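Local coordinates for peptidase S9 prolyl oligopeptidase catalytic domain-containing protein (Pyrococcus horikoshii, PDB 4HXF) that is probably a serine peptidase of the prolyl oligopeptidase family, an acylaminoacyl peptidase that assembles into a self-compartmentalizing hexamer, at residues A28-K33 and Y41-V46; E59-P64 and I73-F78; T12-L17 and T320-L325. All blocks are in the same frame, centred on the assembly; numbering follows the deposited sequence. Where two conformers were deposited one is given.

Contact 1: A28-K33 and Y41-V46; sequences AYVLTK and YENTIV
Tyr-29 and Val-46 run alongside each other from neighbouring strands. Val-46 CB lies over one face of the Tyr-29 ring, 4.0 Å from its centroid and displaced toward the rim. This is a CH-pi contact. With chi1 at 56°, CG of Tyr-29 stands between the backbone N and the carbonyl carbon, which holds the ring beside Val-46. Val-46 CG1 reaches on to Tyr-29 OH at 3.4 Å. The hydroxyl itself is hydrogen-bonded to Glu-48 and Tyr-338. Val-46 CG2 also touches Leu-31 CB at 4.1 Å.

The backbones pair through six hydrogen bonds. Tyr-29 with Val-46, Leu-31 with Thr-44 and Lys-33 with Glu-42 are antiparallel hydrogen-bonded pairs. The straightest bond runs from Leu-31 N to Thr-44 O, 2.7 Å. Strands 26-35 and 40-49 thus form a beta hairpin, the two inner strands of the first four-stranded blade of the propeller. On the face with Val-30 and Ile-45, both side chains pack on Pro-64 of the next blade.

Polar side chains meet on that same face. Asn-43 ND2 approaches Thr-32 OG1 at 2.7 Å, but the bond is weak, with only 118° at the hydrogen. On the other face a water donates to Leu-31 O (3.0 Å) and to Thr-44 OG1 (2.8 Å). Thr-44 OG1 also bonds Glu-59. Lys-33 NZ makes its salt bridge with Glu-163 of a second subunit. Glu-42 OE2 is hydrogen-bonded to Asn-35 ND2. Glu-42 is a magnesium site in a structure of this protein; here its side chain lies about 4 Å from the ion, which is not bound to this chain.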
loop_
_atom_site.group_PDB
_atom_site.type_symbol
_atom_site.label_atom_id
_atom_site.label_comp_id
_atom_site.label_asym_id
_atom_site.label_seq_id
_atom_site.Cartn_x
_atom_site.Cartn_y
_atom_site.Cartn_z
ATOM N N ALA A 28 -9.017 27.731 28.408
ATOM C CA ALA A 28 -8.904 26.678 27.397
ATOM C C ALA A 28 -9.683 25.498 27.905
ATOM O O ALA A 28 -9.857 25.297 29.112
ATOM C CB ALA A 28 -7.465 26.256 27.120
ATOM N N TYR A 29 -10.207 24.716 26.955
ATOM C CA TYR A 29 -10.924 23.495 27.302
ATOM C C TYR A 29 -10.975 22.605 26.100
ATOM O O TYR A 29 -10.599 23.049 24.964
ATOM C CB TYR A 29 -12.355 23.810 27.863
ATOM C CG TYR A 29 -13.251 24.627 26.978
ATOM C CD1 TYR A 29 -13.222 25.993 27.053
ATOM C CD2 TYR A 29 -14.001 24.031 25.968
ATOM C CE1 TYR A 29 -13.989 26.772 26.192
ATOM C CE2 TYR A 29 -14.820 24.809 25.157
ATOM C CZ TYR A 29 -14.784 26.179 25.247
ATOM O OH TYR A 29 -15.535 27.009 24.461
ATOM N N VAL A 30 -11.439 21.361 26.216
ATOM C CA VAL A 30 -11.489 20.383 25.142
ATOM C C VAL A 30 -12.956 20.149 24.770
ATOM O O VAL A 30 -13.780 19.975 25.664
ATOM C CB VAL A 30 -10.862 18.984 25.467
ATOM C CG1 VAL A 30 -10.930 18.067 24.311
ATOM C CG2 VAL A 30 -9.410 19.266 25.953
ATOM N N LEU A 31 -13.218 20.284 23.503
ATOM C CA LEU A 31 -14.555 19.996 22.888
ATOM C C LEU A 31 -14.425 18.622 22.203
ATOM O O LEU A 31 -13.557 18.453 21.311
ATOM C CB LEU A 31 -14.875 21.060 21.857
ATOM C CG LEU A 31 -16.045 20.752 20.914
ATOM C CD1 LEU A 31 -17.359 20.650 21.683
ATOM C CD2 LEU A 31 -16.160 21.901 19.883
ATOM N N THR A 32 -15.235 17.667 22.650
ATOM C CA THR A 32 -15.253 16.305 22.135
ATOM C C THR A 32 -16.556 15.990 21.454
ATOM O O THR A 32 -17.586 16.337 21.990
ATOM C CB THR A 32 -14.977 15.250 23.221
ATOM O OG1 THR A 32 -13.671 15.579 23.812
ATOM C CG2 THR A 32 -15.028 13.777 22.691
ATOM N N LYS A 33 -16.454 15.346 20.296
ATOM C CA LYS A 33 -17.565 14.855 19.542
ATOM C C LYS A 33 -17.450 13.375 19.296
ATOM O O LYS A 33 -16.354 12.948 18.952
ATOM C CB LYS A 33 -17.658 15.569 18.212
ATOM C CG LYS A 33 -18.009 17.061 18.399
ATOM C CD LYS A 33 -19.382 17.410 19.037
ATOM C CE LYS A 33 -20.575 16.810 18.404
ATOM N NZ LYS A 33 -20.724 17.263 17.093
ATOM N N TYR A 41 -13.861 9.353 18.529
ATOM C CA TYR A 41 -14.019 10.584 19.250
ATOM C C TYR A 41 -13.085 11.638 18.617
ATOM O O TYR A 41 -11.932 11.324 18.295
ATOM C CB TYR A 41 -13.695 10.435 20.688
ATOM C CG TYR A 41 -14.767 9.596 21.389
ATOM C CD1 TYR A 41 -14.551 8.259 21.633
ATOM C CD2 TYR A 41 -15.967 10.159 21.709
ATOM C CE1 TYR A 41 -15.546 7.495 22.255
ATOM C CE2 TYR A 41 -16.948 9.445 22.345
ATOM C CZ TYR A 41 -16.732 8.079 22.569
ATOM O OH TYR A 41 -17.665 7.313 23.270
ATOM N N GLU A 42 -13.584 12.812 18.403
ATOM C CA GLU A 42 -12.800 13.952 17.882
ATOM C C GLU A 42 -12.644 14.928 18.992
ATOM O O GLU A 42 -13.589 15.219 19.729
ATOM C CB GLU A 42 -13.583 14.578 16.739
ATOM C CG GLU A 42 -13.795 13.676 15.546
ATOM C CD GLU A 42 -14.726 14.233 14.476
ATOM O OE1 GLU A 42 -15.429 15.186 14.779
ATOM O OE2 GLU A 42 -14.847 13.621 13.384
ATOM N N ASN A 43 -11.405 15.433 19.174
ATOM C CA ASN A 43 -11.047 16.335 20.199
ATOM C C ASN A 43 -10.462 17.630 19.584
ATOM O O ASN A 43 -9.632 17.565 18.674
ATOM C CB ASN A 43 -9.988 15.812 21.170
ATOM C CG ASN A 43 -10.410 14.565 21.864
ATOM O OD1 ASN A 43 -9.736 13.514 21.729
ATOM N ND2 ASN A 43 -11.420 14.642 22.564
ATOM N N THR A 44 -11.003 18.744 20.044
ATOM C CA THR A 44 -10.584 20.122 19.686
ATOM C C THR A 44 -10.369 20.943 20.888
ATOM O O THR A 44 -11.239 21.031 21.755
ATOM C CB THR A 44 -11.635 20.804 18.751
ATOM O OG1 THR A 44 -11.956 19.942 17.630
ATOM C CG2 THR A 44 -11.129 22.200 18.188
ATOM N N ILE A 45 -9.188 21.548 21.000
ATOM C CA ILE A 45 -9.002 22.501 22.085
ATOM C C ILE A 45 -9.553 23.841 21.659
ATOM O O ILE A 45 -9.279 24.336 20.535
ATOM C CB ILE A 45 -7.480 22.624 22.471
ATOM C CG1 ILE A 45 -6.967 21.325 23.064
ATOM C CG2 ILE A 45 -7.250 23.809 23.377
ATOM C CD1 ILE A 45 -5.400 21.248 23.116
ATOM N N VAL A 46 -10.325 24.470 22.536
ATOM C CA VAL A 46 -10.885 25.790 22.303
ATOM C C VAL A 46 -10.255 26.725 23.301
ATOM O O VAL A 46 -10.142 26.403 24.492
ATOM C CB VAL A 46 -12.435 25.779 22.457
ATOM C CG1 VAL A 46 -13.000 27.205 22.158
ATOM C CG2 VAL A 46 -13.022 24.675 21.549
HETATM O O HOH W 1 -13.867 17.952 18.330
#

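Contact 2: E59-P64 and I73-F78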
loop_
_atom_site.group_PDB
_atom_site.type_symbol
_atom_site.label_atom_id
_atom_site.label_comp_id
_atom_site.label_asym_id
_atom_site.label_seq_id
_atom_site.Cartn_x
_atom_site.Cartn_y
_atom_site.Cartn_z
ATOM N N GLU A 59 -6.802 22.019 16.625
ATOM C CA GLU A 59 -7.552 20.871 16.148
ATOM C C GLU A 59 -6.836 19.527 16.374
ATOM O O GLU A 59 -5.604 19.479 16.433
ATOM C CB GLU A 59 -7.924 21.190 14.710
ATOM C CG GLU A 59 -8.800 20.209 14.045
ATOM C CD GLU A 59 -10.143 19.961 14.679
ATOM O OE1 GLU A 59 -11.130 20.100 13.938
ATOM O OE2 GLU A 59 -10.185 19.591 15.860
ATOM N N ASP A 60 -7.620 18.469 16.584
ATOM C CA ASP A 60 -7.168 17.087 16.873
ATOM C C ASP A 60 -6.120 17.028 18.000
ATOM O O ASP A 60 -4.926 16.605 17.822
ATOM C CB ASP A 60 -6.688 16.467 15.604
ATOM C CG ASP A 60 -7.794 16.309 14.657
ATOM O OD1 ASP A 60 -8.858 15.827 15.111
ATOM O OD2 ASP A 60 -7.618 16.613 13.473
ATOM N N ALA A 61 -6.503 17.575 19.160
ATOM C CA ALA A 61 -5.619 17.805 20.300
ATOM C C ALA A 61 -6.365 17.753 21.567
ATOM O O ALA A 61 -7.604 18.005 21.593
ATOM C CB ALA A 61 -4.910 19.207 20.185
ATOM N N SER A 62 -5.669 17.476 22.656
ATOM C CA SER A 62 -6.200 17.517 23.972
ATOM C C SER A 62 -5.106 17.818 24.980
ATOM O O SER A 62 -3.997 18.150 24.579
ATOM C CB SER A 62 -6.901 16.173 24.222
ATOM O OG SER A 62 -6.022 15.088 24.342
ATOM N N MET A 63 -5.444 17.694 26.265
ATOM C CA MET A 63 -4.537 18.012 27.349
ATOM C C MET A 63 -3.970 19.404 27.228
ATOM O O MET A 63 -2.731 19.585 27.364
ATOM C CB MET A 63 -3.450 16.935 27.405
ATOM C CG MET A 63 -4.012 15.502 27.654
ATOM S SD MET A 63 -2.673 14.368 28.174
ATOM C CE MET A 63 -1.810 15.413 29.305
ATOM N N PRO A 64 -4.819 20.467 27.109
ATOM C CA PRO A 64 -4.301 21.821 27.086
ATOM C C PRO A 64 -3.660 22.200 28.433
ATOM O O PRO A 64 -4.229 21.982 29.506
ATOM C CB PRO A 64 -5.549 22.700 26.870
ATOM C CG PRO A 64 -6.700 21.863 27.450
ATOM C CD PRO A 64 -6.297 20.464 27.114
ATOM N N ILE A 73 0.933 27.514 25.189
ATOM C CA ILE A 73 0.120 26.369 25.552
ATOM C C ILE A 73 0.790 25.107 25.037
ATOM O O ILE A 73 1.182 24.995 23.830
ATOM C CB ILE A 73 -1.328 26.522 25.068
ATOM C CG1 ILE A 73 -2.205 25.408 25.504
ATOM C CG2 ILE A 73 -1.385 26.727 23.550
ATOM C CD1 ILE A 73 -3.709 25.855 25.339
ATOM N N ALA A 74 0.944 24.141 25.967
ATOM C CA ALA A 74 1.358 22.801 25.623
ATOM C C ALA A 74 0.104 21.966 25.428
ATOM O O ALA A 74 -0.926 22.212 26.046
ATOM C CB ALA A 74 2.261 22.181 26.683
ATOM N N PHE A 75 0.236 20.979 24.581
ATOM C CA PHE A 75 -0.813 20.019 24.339
ATOM C C PHE A 75 -0.360 18.763 23.779
ATOM O O PHE A 75 0.792 18.691 23.335
ATOM C CB PHE A 75 -1.910 20.657 23.430
ATOM C CG PHE A 75 -1.467 21.035 22.037
ATOM C CD1 PHE A 75 -0.907 22.267 21.781
ATOM C CD2 PHE A 75 -1.582 20.144 20.969
ATOM C CE1 PHE A 75 -0.497 22.604 20.486
ATOM C CE2 PHE A 75 -1.158 20.472 19.720
ATOM C CZ PHE A 75 -0.636 21.701 19.446
ATOM N N MET A 76 -1.236 17.740 23.766
ATOM C CA MET A 76 -0.954 16.459 23.179
ATOM C C MET A 76 -1.773 16.184 21.940
ATOM O O MET A 76 -2.985 16.547 21.893
ATOM C CB MET A 76 -1.232 15.349 24.231
ATOM C CG MET A 76 -0.488 15.561 25.541
ATOM S SD MET A 76 0.923 14.465 25.651
ATOM C CE MET A 76 0.400 12.898 25.012
ATOM N N ARG A 77 -1.176 15.435 21.010
ATOM C CA ARG A 77 -1.874 14.846 19.886
ATOM C C ARG A 77 -1.514 13.341 19.872
ATOM O O ARG A 77 -0.462 12.968 20.340
ATOM C CB ARG A 77 -1.462 15.427 18.558
ATOM C CG ARG A 77 -1.776 16.853 18.298
ATOM C CD ARG A 77 -1.932 17.145 16.764
ATOM N NE ARG A 77 -2.687 18.365 16.594
ATOM C CZ ARG A 77 -2.187 19.565 16.353
ATOM N NH1 ARG A 77 -0.855 19.768 16.193
ATOM N NH2 ARG A 77 -2.971 20.558 16.212
ATOM N N PHE A 78 -2.339 12.518 19.247
ATOM C CA PHE A 78 -2.254 11.028 19.423
ATOM C C PHE A 78 -2.450 10.412 18.059
ATOM O O PHE A 78 -2.067 11.058 17.088
ATOM C CB PHE A 78 -3.332 10.501 20.386
ATOM C CG PHE A 78 -3.211 11.003 21.859
ATOM C CD1 PHE A 78 -3.903 12.147 22.315
ATOM C CD2 PHE A 78 -2.448 10.296 22.811
ATOM C CE1 PHE A 78 -3.803 12.551 23.638
ATOM C CE2 PHE A 78 -2.353 10.710 24.144
ATOM C CZ PHE A 78 -3.023 11.852 24.551
HETATM O O HOH W 2 -4.741 13.888 18.598
#
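Arg-77 reaches across to the backbone of Glu-59 and grips one carbonyl oxygen with two nitrogens. NE donates to Glu-59 O at 3.1 Å, and NH2 donates to the same Glu-59 O at 2.9 Å. The oxygen lies at the edge of the guanidinium, almost in its plane. The chain runs extended from CG to NE, which carries the flat group to the turn. NE also makes a weak bond to Asp-60 O. A water extends this polar patch: it donates to Asp-60 O and accepts from Phe-78 N.

The strand pairing is short. Ser-62 and Met-76 form an antiparallel hydrogen-bonded pair; Ser-62 N to Met-76 O and Met-76 N to Ser-62 O are both 2.9 Å. They belong to the beta hairpin 62-66 and 72-77, which begins the second propeller blade.

Two contacts are apolar. Ala-61 CB touches Phe-75 CD2 at 3.5 Å. Met-63 runs beside Met-76, with Met-63 SD 3.6 Å from Met-76 CG.

Two further contacts set a ring against a polar group. Phe-75 CE2 stands 3.6 Å above the guanidinium plane of Arg-77, over its centre, and the ring also meets Trp-88. Ser-62 OG comes to the ring edge of Phe-78 at CE1, 3.4 Å.

A leucine in place of Arg-77 would probably leave Glu-59 O without its two donors and free the turn between the blades to shift. Trp-88 makes a cation-pi contact with the arginine. The positive group is met by Phe-75, Trp-88 and carbonyl oxygens, which probably helps to stabilise its charge.

Contact 3: T12-L17 and T320-L325; sequences TKFAYL and TRPAEL
Leu-17 lays CD1 against the backbone of Ala-323 and Glu-324, and Phe-14 meets the ring of Pro-322. These contacts bring together the first and the last blade of the beta propeller. Strand 16-23 lies at one edge of the first blade, and strand 324-328 is an inner strand of the last. This is consistent with a propeller whose first and last blades are not joined by a shared strand, as in the prolyl oligopeptidase family.

The side chains of Phe-14 and Pro-322 cross at about a right angle. Pro-322 CG comes obliquely to the phenyl ring, 4.2 Å from Phe-14 CD1. Phe-343 of helix 340-343 touches both residues, and its ring meets that of Phe-14 with planes about 25° apart.

In Leu-17 chi1 is -55°, with CG opposite the carbonyl carbon, and chi2 is -176°. CD1 then lies 3.9 Å from Ala-323 O and 4.0 Å from Glu-324 CA. Leu-315 and Tyr-29 also pack on this leucine.

CB of Glu-324 points away from segment 12-17, but its carboxylate turns back toward Leu-17. Arg-321 NH1 forms a salt bridge to Glu-324 OE1, which it meets from above the carboxylate plane, while OE2 bonds Thr-336.

The polar link between the segments is one water, which accepts from Leu-17 N at 3.0 Å and donates to Ala-15 O at 2.9 Å and to Ala-323 O at 2.7 Å.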
loop_
_atom_site.group_PDB
_atom_site.type_symbol
_atom_site.label_atom_id
_atom_site.label_comp_id
_atom_site.label_asym_id
_atom_site.label_seq_id
_atom_site.Cartn_x
_atom_site.Cartn_y
_atom_site.Cartn_z
ATOM N N THR A 12 -24.731 11.206 20.185
ATOM C CA THR A 12 -23.742 11.699 19.246
ATOM C C THR A 12 -23.931 13.136 18.867
ATOM O O THR A 12 -23.086 13.686 18.238
ATOM C CB THR A 12 -23.632 10.846 17.975
ATOM O OG1 THR A 12 -24.770 10.997 17.131
ATOM C CG2 THR A 12 -23.339 9.316 18.332
ATOM N N LYS A 13 -25.098 13.696 19.136
ATOM C CA LYS A 13 -25.461 15.050 18.697
ATOM C C LYS A 13 -24.940 16.038 19.758
ATOM O O LYS A 13 -24.993 17.255 19.520
ATOM C CB LYS A 13 -26.967 15.143 18.508
ATOM C CG LYS A 13 -27.402 14.205 17.370
ATOM C CD LYS A 13 -28.869 14.323 16.949
ATOM N N PHE A 14 -24.508 15.595 20.941
ATOM C CA PHE A 14 -24.078 16.542 21.977
ATOM C C PHE A 14 -22.608 16.920 21.877
ATOM O O PHE A 14 -21.740 16.112 21.530
ATOM C CB PHE A 14 -24.367 16.056 23.411
ATOM C CG PHE A 14 -25.766 15.526 23.592
ATOM C CD1 PHE A 14 -26.036 14.477 24.432
ATOM C CD2 PHE A 14 -26.851 16.145 22.987
ATOM C CE1 PHE A 14 -27.353 13.952 24.608
ATOM C CE2 PHE A 14 -28.163 15.600 23.139
ATOM C CZ PHE A 14 -28.401 14.511 23.972
ATOM N N ALA A 15 -22.302 18.120 22.349
ATOM C CA ALA A 15 -20.896 18.554 22.517
ATOM C C ALA A 15 -20.495 18.242 23.886
ATOM O O ALA A 15 -21.229 18.622 24.809
ATOM C CB ALA A 15 -20.766 20.102 22.240
ATOM N N TYR A 16 -19.298 17.605 24.071
ATOM C CA TYR A 16 -18.876 17.181 25.375
ATOM C C TYR A 16 -17.613 18.020 25.739
ATOM O O TYR A 16 -16.611 18.006 25.038
ATOM C CB TYR A 16 -18.570 15.758 25.445
ATOM C CG TYR A 16 -19.736 14.896 25.153
ATOM C CD1 TYR A 16 -19.980 14.379 23.892
ATOM C CD2 TYR A 16 -20.663 14.599 26.167
ATOM C CE1 TYR A 16 -21.119 13.627 23.682
ATOM C CE2 TYR A 16 -21.800 13.852 25.876
ATOM C CZ TYR A 16 -22.017 13.376 24.659
ATOM O OH TYR A 16 -23.167 12.598 24.429
ATOM N N LEU A 17 -17.716 18.741 26.822
ATOM C CA LEU A 17 -16.628 19.595 27.260
ATOM C C LEU A 17 -15.873 18.989 28.451
ATOM O O LEU A 17 -16.480 18.415 29.404
ATOM C CB LEU A 17 -17.099 20.973 27.700
ATOM C CG LEU A 17 -17.935 21.828 26.744
ATOM C CD1 LEU A 17 -18.200 23.186 27.366
ATOM C CD2 LEU A 17 -17.290 21.846 25.344
ATOM N N THR A 320 -30.467 17.616 33.316
ATOM C CA THR A 320 -31.020 17.698 31.958
ATOM C C THR A 320 -30.072 18.317 30.914
ATOM O O THR A 320 -30.493 18.493 29.790
ATOM C CB THR A 320 -32.350 18.484 31.953
ATOM O OG1 THR A 320 -32.146 19.851 32.406
ATOM C CG2 THR A 320 -33.392 17.787 32.787
ATOM N N ARG A 321 -28.843 18.665 31.252
ATOM C CA ARG A 321 -27.864 19.257 30.306
ATOM C C ARG A 321 -26.454 18.738 30.583
ATOM O O ARG A 321 -25.975 18.834 31.710
ATOM C CB ARG A 321 -27.762 20.804 30.448
ATOM C CG ARG A 321 -28.982 21.526 29.801
ATOM C CD ARG A 321 -28.954 21.364 28.276
ATOM N NE ARG A 321 -27.850 22.147 27.661
ATOM C CZ ARG A 321 -27.920 23.420 27.224
ATOM N NH1 ARG A 321 -26.814 24.081 26.791
ATOM N NH2 ARG A 321 -29.107 24.037 27.240
ATOM N N PRO A 322 -25.789 18.290 29.555
ATOM C CA PRO A 322 -24.335 18.106 29.663
ATOM C C PRO A 322 -23.667 19.374 30.050
ATOM O O PRO A 322 -24.192 20.484 29.881
ATOM C CB PRO A 322 -23.906 17.673 28.247
ATOM C CG PRO A 322 -25.182 17.072 27.609
ATOM C CD PRO A 322 -26.304 17.919 28.201
ATOM N N ALA A 323 -22.417 19.229 30.486
ATOM C CA ALA A 323 -21.626 20.339 30.999
ATOM C C ALA A 323 -21.536 21.483 30.012
ATOM O O ALA A 323 -21.349 21.316 28.810
ATOM C CB ALA A 323 -20.162 19.903 31.348
ATOM N N GLU A 324 -21.607 22.673 30.576
ATOM C CA GLU A 324 -21.240 23.899 29.899
ATOM C C GLU A 324 -20.274 24.637 30.805
ATOM O O GLU A 324 -20.218 24.417 32.002
ATOM C CB GLU A 324 -22.469 24.813 29.565
ATOM C CG GLU A 324 -23.515 24.229 28.640
ATOM C CD GLU A 324 -23.137 24.139 27.166
ATOM O OE1 GLU A 324 -23.894 23.466 26.426
ATOM O OE2 GLU A 324 -22.113 24.761 26.716
ATOM N N LEU A 325 -19.607 25.661 30.276
ATOM C CA LEU A 325 -18.602 26.427 31.025
ATOM C C LEU A 325 -19.214 27.681 31.562
ATOM O O LEU A 325 -20.083 28.349 30.915
ATOM C CB LEU A 325 -17.385 26.805 30.150
ATOM C CG LEU A 325 -16.089 27.323 30.810
ATOM C CD1 LEU A 325 -15.395 26.218 31.633
ATOM C CD2 LEU A 325 -15.224 27.894 29.641
HETATM O O HOH W 3 -20.590 19.059 27.591
#

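Overall arrangement
Contact 1 lies between the other two. Its centre is 9 Å from that of contact 2 and 12 Å from that of contact 3. Toward contact 2, Asn-43 O is 3.2 Å from Ala-61 N. Toward contact 3, strands 26-35 and 16-23 are neighbours in one sheet, with Thr-32 N 2.8 Å from Tyr-16 O. Contacts 2 and 3 do not touch; their nearest atoms are about 10 Å apart. Together the three contacts tie the first blade to the second and to the last. The inhibitor lies in the hydrolase domain beside Ser-466 and His-578, and residues of these contacts do not line its pocket. Tyr-41 reaches that domain at Gly-584 and Arg-589.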